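Local coordinates for hypothetical nigD-like protein (Bacteroides caccae, PDB 3QWN) that is of uncertain molecular function but, as a NigD-like protein, probably acts as an immunity protein (antitoxin) built from an OB domain and a beta-sandwich domain, at residues L78-P83 with Y163-P167; L28-N32 with R54-Y59. All coordinates share one frame; numbering follows the deposited sequence.

Interaction 1. Residues L78-P83 with Y163-P167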
loop_
_atom_site.group_PDB
_atom_site.type_symbol
_atom_site.label_atom_id
_atom_site.label_comp_id
_atom_site.label_asym_id
_atom_site.label_seq_id
_atom_site.Cartn_x
_atom_site.Cartn_y
_atom_site.Cartn_z
ATOM N N LEU A 78 1.879 -2.873 -6.855
ATOM C CA LEU A 78 1.068 -2.058 -5.967
ATOM C C LEU A 78 1.767 -0.706 -5.871
ATOM O O LEU A 78 2.937 -0.581 -6.288
ATOM C CB LEU A 78 0.795 -2.715 -4.597
ATOM C CG LEU A 78 1.950 -3.214 -3.730
ATOM C CD1 LEU A 78 2.684 -2.082 -3.081
ATOM C CD2 LEU A 78 1.425 -4.042 -2.604
ATOM N N VAL A 79 1.055 0.316 -5.366
ATOM C CA VAL A 79 1.621 1.668 -5.261
ATOM C C VAL A 79 2.282 1.761 -3.899
ATOM O O VAL A 79 1.661 1.385 -2.905
ATOM C CB VAL A 79 0.543 2.769 -5.490
ATOM C CG1 VAL A 79 1.164 4.146 -5.604
ATOM C CG2 VAL A 79 -0.302 2.474 -6.730
ATOM N N THR A 80 3.533 2.231 -3.845
ATOM C CA THR A 80 4.277 2.468 -2.596
ATOM C C THR A 80 4.528 3.978 -2.489
ATOM O O THR A 80 5.627 4.432 -2.814
ATOM C CB THR A 80 5.574 1.634 -2.476
ATOM O OG1 THR A 80 6.330 1.761 -3.679
ATOM C CG2 THR A 80 5.311 0.163 -2.140
ATOM N N PRO A 81 3.505 4.793 -2.129
ATOM C CA PRO A 81 3.737 6.243 -2.088
ATOM C C PRO A 81 4.459 6.669 -0.811
ATOM O O PRO A 81 4.054 6.329 0.316
ATOM C CB PRO A 81 2.329 6.839 -2.180
ATOM C CG PRO A 81 1.418 5.792 -1.596
ATOM C CD PRO A 81 2.121 4.448 -1.723
ATOM N N THR A 82 5.555 7.426 -0.996
ATOM C CA THR A 82 6.295 7.948 0.144
ATOM C C THR A 82 5.554 9.209 0.614
ATOM O O THR A 82 5.307 10.098 -0.219
ATOM C CB THR A 82 7.781 8.190 -0.198
ATOM O OG1 THR A 82 8.376 6.951 -0.594
ATOM C CG2 THR A 82 8.565 8.757 0.994
ATOM N N PRO A 83 5.157 9.292 1.916
ATOM C CA PRO A 83 4.487 10.514 2.394
ATOM C C PRO A 83 5.372 11.749 2.176
ATOM O O PRO A 83 6.561 11.741 2.515
ATOM C CB PRO A 83 4.256 10.234 3.893
ATOM C CG PRO A 83 4.339 8.762 4.022
ATOM C CD PRO A 83 5.357 8.329 3.020
ATOM N N TYR A 163 -4.287 -1.025 -4.766
ATOM C CA TYR A 163 -3.547 -1.493 -3.610
ATOM C C TYR A 163 -2.409 -0.546 -3.302
ATOM O O TYR A 163 -1.592 -0.285 -4.167
ATOM C CB TYR A 163 -3.028 -2.923 -3.888
ATOM C CG TYR A 163 -4.137 -3.874 -4.282
ATOM C CD1 TYR A 163 -4.921 -4.506 -3.316
ATOM C CD2 TYR A 163 -4.424 -4.127 -5.626
ATOM C CE1 TYR A 163 -5.948 -5.392 -3.679
ATOM C CE2 TYR A 163 -5.457 -4.998 -5.999
ATOM C CZ TYR A 163 -6.194 -5.648 -5.026
ATOM O OH TYR A 163 -7.180 -6.530 -5.415
ATOM N N LEU A 164 -2.366 -0.033 -2.065
ATOM C CA LEU A 164 -1.325 0.872 -1.589
ATOM C C LEU A 164 -0.608 0.302 -0.355
ATOM O O LEU A 164 -1.242 -0.258 0.519
ATOM C CB LEU A 164 -1.940 2.250 -1.227
ATOM C CG LEU A 164 -2.078 3.287 -2.346
ATOM C CD1 LEU A 164 -3.187 2.920 -3.345
ATOM C CD2 LEU A 164 -2.370 4.618 -1.772
ATOM N N SER A 165 0.706 0.475 -0.281
ATOM C CA SER A 165 1.524 0.100 0.867
ATOM C C SER A 165 2.370 1.308 1.151
ATOM O O SER A 165 3.303 1.588 0.395
ATOM C CB SER A 165 2.365 -1.141 0.581
ATOM O OG SER A 165 1.777 -2.326 1.088
ATOM N N VAL A 166 1.945 2.124 2.121
ATOM C CA VAL A 166 2.638 3.356 2.478
ATOM C C VAL A 166 3.838 3.017 3.390
ATOM O O VAL A 166 3.606 2.597 4.533
ATOM C CB VAL A 166 1.696 4.399 3.154
ATOM C CG1 VAL A 166 2.419 5.720 3.357
ATOM C CG2 VAL A 166 0.418 4.607 2.352
ATOM N N PRO A 167 5.111 3.228 2.934
ATOM C CA PRO A 167 6.276 2.950 3.818
ATOM C C PRO A 167 6.330 3.860 5.045
ATOM O O PRO A 167 6.126 5.061 4.919
ATOM C CB PRO A 167 7.484 3.189 2.902
ATOM C CG PRO A 167 6.977 4.095 1.830
ATOM C CD PRO A 167 5.543 3.720 1.607
#

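Interaction 2. Residues L28-N32 with R54-Y59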
loop_
_atom_site.group_PDB
_atom_site.type_symbol
_atom_site.label_atom_id
_atom_site.label_comp_id
_atom_site.label_asym_id
_atom_site.label_seq_id
_atom_site.Cartn_x
_atom_site.Cartn_y
_atom_site.Cartn_z
ATOM N N LEU A 28 9.425 -15.414 -1.565
ATOM C CA LEU A 28 8.157 -14.762 -1.306
ATOM C C LEU A 28 8.065 -14.625 0.204
ATOM O O LEU A 28 8.319 -15.581 0.919
ATOM C CB LEU A 28 6.966 -15.555 -1.936
ATOM C CG LEU A 28 5.618 -14.930 -1.715
ATOM C CD1 LEU A 28 4.747 -15.042 -2.916
ATOM C CD2 LEU A 28 4.975 -15.459 -0.490
ATOM N N ILE A 29 7.790 -13.426 0.699
ATOM C CA ILE A 29 7.730 -13.197 2.143
ATOM C C ILE A 29 6.335 -12.711 2.463
ATOM O O ILE A 29 5.985 -11.561 2.167
ATOM C CB ILE A 29 8.833 -12.274 2.724
ATOM C CG1 ILE A 29 10.216 -12.591 2.115
ATOM C CG2 ILE A 29 8.846 -12.379 4.248
ATOM C CD1 ILE A 29 11.169 -11.591 2.327
ATOM N N PRO A 30 5.496 -13.623 3.007
ATOM C CA PRO A 30 4.132 -13.220 3.386
ATOM C C PRO A 30 4.173 -12.197 4.510
ATOM O O PRO A 30 5.166 -12.104 5.216
ATOM C CB PRO A 30 3.484 -14.532 3.859
ATOM C CG PRO A 30 4.420 -15.624 3.484
ATOM C CD PRO A 30 5.779 -15.014 3.428
ATOM N N ASP A 31 3.109 -11.423 4.674
ATOM C CA ASP A 31 3.077 -10.446 5.760
ATOM C C ASP A 31 2.909 -11.160 7.110
ATOM O O ASP A 31 3.544 -10.790 8.096
ATOM C CB ASP A 31 1.940 -9.446 5.507
ATOM C CG ASP A 31 2.314 -8.225 4.680
ATOM O OD1 ASP A 31 3.429 -8.216 4.094
ATOM O OD2 ASP A 31 1.512 -7.266 4.647
ATOM N N ASN A 32 2.108 -12.242 7.109
ATOM C CA ASN A 32 1.722 -13.070 8.256
ATOM C C ASN A 32 2.761 -14.151 8.661
ATOM O O ASN A 32 2.723 -14.600 9.804
ATOM C CB ASN A 32 0.348 -13.747 7.985
ATOM C CG ASN A 32 0.129 -14.356 6.586
ATOM O OD1 ASN A 32 0.995 -15.025 5.993
ATOM N ND2 ASN A 32 -1.076 -14.190 6.053
ATOM N N ARG A 54 7.695 -5.006 -3.165
ATOM C CA ARG A 54 6.421 -5.077 -2.453
ATOM C C ARG A 54 5.368 -5.210 -3.569
ATOM O O ARG A 54 5.275 -4.311 -4.409
ATOM C CB ARG A 54 6.245 -3.823 -1.581
ATOM C CG ARG A 54 4.944 -3.706 -0.782
ATOM C CD ARG A 54 4.961 -4.634 0.384
ATOM N NE ARG A 54 3.798 -4.507 1.268
ATOM C CZ ARG A 54 3.558 -5.347 2.272
ATOM N NH1 ARG A 54 4.374 -6.370 2.499
ATOM N NH2 ARG A 54 2.485 -5.190 3.037
ATOM N N VAL A 55 4.633 -6.356 -3.628
ATOM C CA VAL A 55 3.690 -6.660 -4.711
ATOM C C VAL A 55 2.407 -7.322 -4.177
ATOM O O VAL A 55 2.354 -7.733 -3.022
ATOM C CB VAL A 55 4.377 -7.629 -5.768
ATOM C CG1 VAL A 55 5.517 -6.954 -6.534
ATOM C CG2 VAL A 55 4.856 -8.935 -5.123
HETATM N N MSE A 56 1.402 -7.484 -5.065
HETATM C CA MSE A 56 0.173 -8.267 -4.859
HETATM C C MSE A 56 0.393 -9.666 -5.497
HETATM O O MSE A 56 0.986 -9.798 -6.579
HETATM C CB MSE A 56 -1.073 -7.575 -5.444
HETATM C CG MSE A 56 -1.352 -6.222 -4.783
HETATM SE SE MSE A 56 -1.511 -6.340 -2.819
HETATM C CE MSE A 56 -3.074 -7.497 -2.724
ATOM N N SER A 57 -0.045 -10.714 -4.819
ATOM C CA SER A 57 0.180 -12.043 -5.371
ATOM C C SER A 57 -0.877 -13.029 -4.966
ATOM O O SER A 57 -1.350 -13.034 -3.824
ATOM C CB SER A 57 1.545 -12.572 -4.910
ATOM O OG SER A 57 1.898 -13.833 -5.447
ATOM N N ASN A 58 -1.166 -13.932 -5.895
ATOM C CA ASN A 58 -1.922 -15.141 -5.674
ATOM C C ASN A 58 -0.874 -16.253 -5.643
ATOM O O ASN A 58 -0.159 -16.484 -6.626
ATOM C CB ASN A 58 -3.009 -15.401 -6.715
ATOM C CG ASN A 58 -3.809 -16.647 -6.412
ATOM O OD1 ASN A 58 -3.559 -17.700 -6.950
ATOM N ND2 ASN A 58 -4.707 -16.587 -5.466
ATOM N N TYR A 59 -0.742 -16.899 -4.499
ATOM C CA TYR A 59 0.242 -17.952 -4.326
ATOM C C TYR A 59 -0.305 -18.964 -3.351
ATOM O O TYR A 59 -1.196 -18.645 -2.558
ATOM C CB TYR A 59 1.587 -17.345 -3.794
ATOM C CG TYR A 59 1.547 -16.974 -2.330
ATOM C CD1 TYR A 59 0.979 -15.772 -1.905
ATOM C CD2 TYR A 59 2.028 -17.844 -1.358
ATOM C CE1 TYR A 59 0.941 -15.422 -0.551
ATOM C CE2 TYR A 59 1.971 -17.518 0.004
ATOM C CZ TYR A 59 1.433 -16.304 0.403
ATOM O OH TYR A 59 1.379 -15.975 1.743
#

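Interaction 1. Residues L78-P83 with Y163-P167
V79 docks on the edge of strand 158-167 through its backbone, on both its amide and its carbonyl. V79 N donates to Y163 O (3.0 Å), and V79 O accepts from S165 N (2.9 Å). Together they make a single parallel bridge, V79 opposite L164, at a point where 78-83, in the loop between strand 68-77 and strand 84-85, passes from one sheet to another without being a regular strand. L164 CA lies 3.3 Å from V79 O and adds a CA-H...O contact to the same carbonyl. T80 CA meets S165 O in the same way.

The packed side is built by P81 and P83 against L164 and V166. P81 CG rests on L164 CD2 at 4.0 Å, the two side chains at about a right angle, and P83 CG touches CG1 of V166 at 3.7 Å. V166 CG1, anti to the backbone N (chi1 -173°), touches both P83 CG and the carbonyl O of P81. I130 of strand 127-133 lies against P81, P83 and V166 and continues this apolar layer into the sandwich. On the other face of the strand, L78 CD1 reaches S165 CB (3.8 Å), while S165 OG is taken by N113 and R54.

The outer side is looser. T80 and T82 are exposed; the CB of T82 points away from the strand, and its OG1 comes no nearer than 4.0 Å, to P167 CG. P167 instead closes on the backbone, with CD 3.3 Å from P81 O. P81, P83 and P167 have no amide hydrogen to give, which is consistent with backbone pairing confined to V79; beyond it the segments are joined mainly by apolar and C-H...O contacts.

Interaction 2. Residues L28-N32 with R54-Y59
R54 opens the contact by gripping D31 end-on: NH1 bonds OD1 at 2.6 Å and NH2 bonds OD2 at 2.8 Å, each oxygen offering its syn lone pair. Carboxylate and guanidinium planes lie 16° apart, so the bidentate salt bridge is nearly flat. The arginine chain leaves the strand with CG anti to the backbone N and bends at chi2 (74°), which carries the guanidinium across to the turn that follows strand 25-30. NE and NH2 have further partners in S165 and N113, and these help to fix the group's rotation.

Further along, S57 turns its CB toward L28; its OG stands 4.0 Å from L28 CD1 but is hydrogen-bonded to S74 O.

Y59 supplies the apolar half. L28 CD2 sits over the centre of one ring face, 3.7 Å from the centroid, in a CH-pi contact, and CD1 lies above the CB end of the ring at 3.8 Å from CG. P30 meets the phenol oxygen, with CB 3.3 Å from OH, while that hydroxyl bonds E13. Segments 28-30 and 54-59 cross at 82° and exchange no backbone bonds, as expected for non-neighbouring strands of a curled OB sheet. Side chains alone therefore join them: an apolar contact at the Y59 end, and at R54 a paired charge whose two bonds should help keep both groups ionised.

In the fold
The 54-59 and 78-83 segments lie in series along the chain, and R54 ties the two contacts together: its NE probably bonds S165 OG of interaction 1, 3.0 Å away, while its outer nitrogens hold D31 in interaction 2. L78 and Y163 also pack on the selenomethionine M56. Interaction 1 lies near the middle of the chain, centred about 4 Å from its centre, where the loop between strand 68-77 and strand 84-85 adds to the edge of a sandwich strand by backbone pairing and proline packing. Interaction 2, about 12 Å from that centre, stays within the OB domain and relies on side chains, a salt bridge and a CH-pi contact. Both are partly buried.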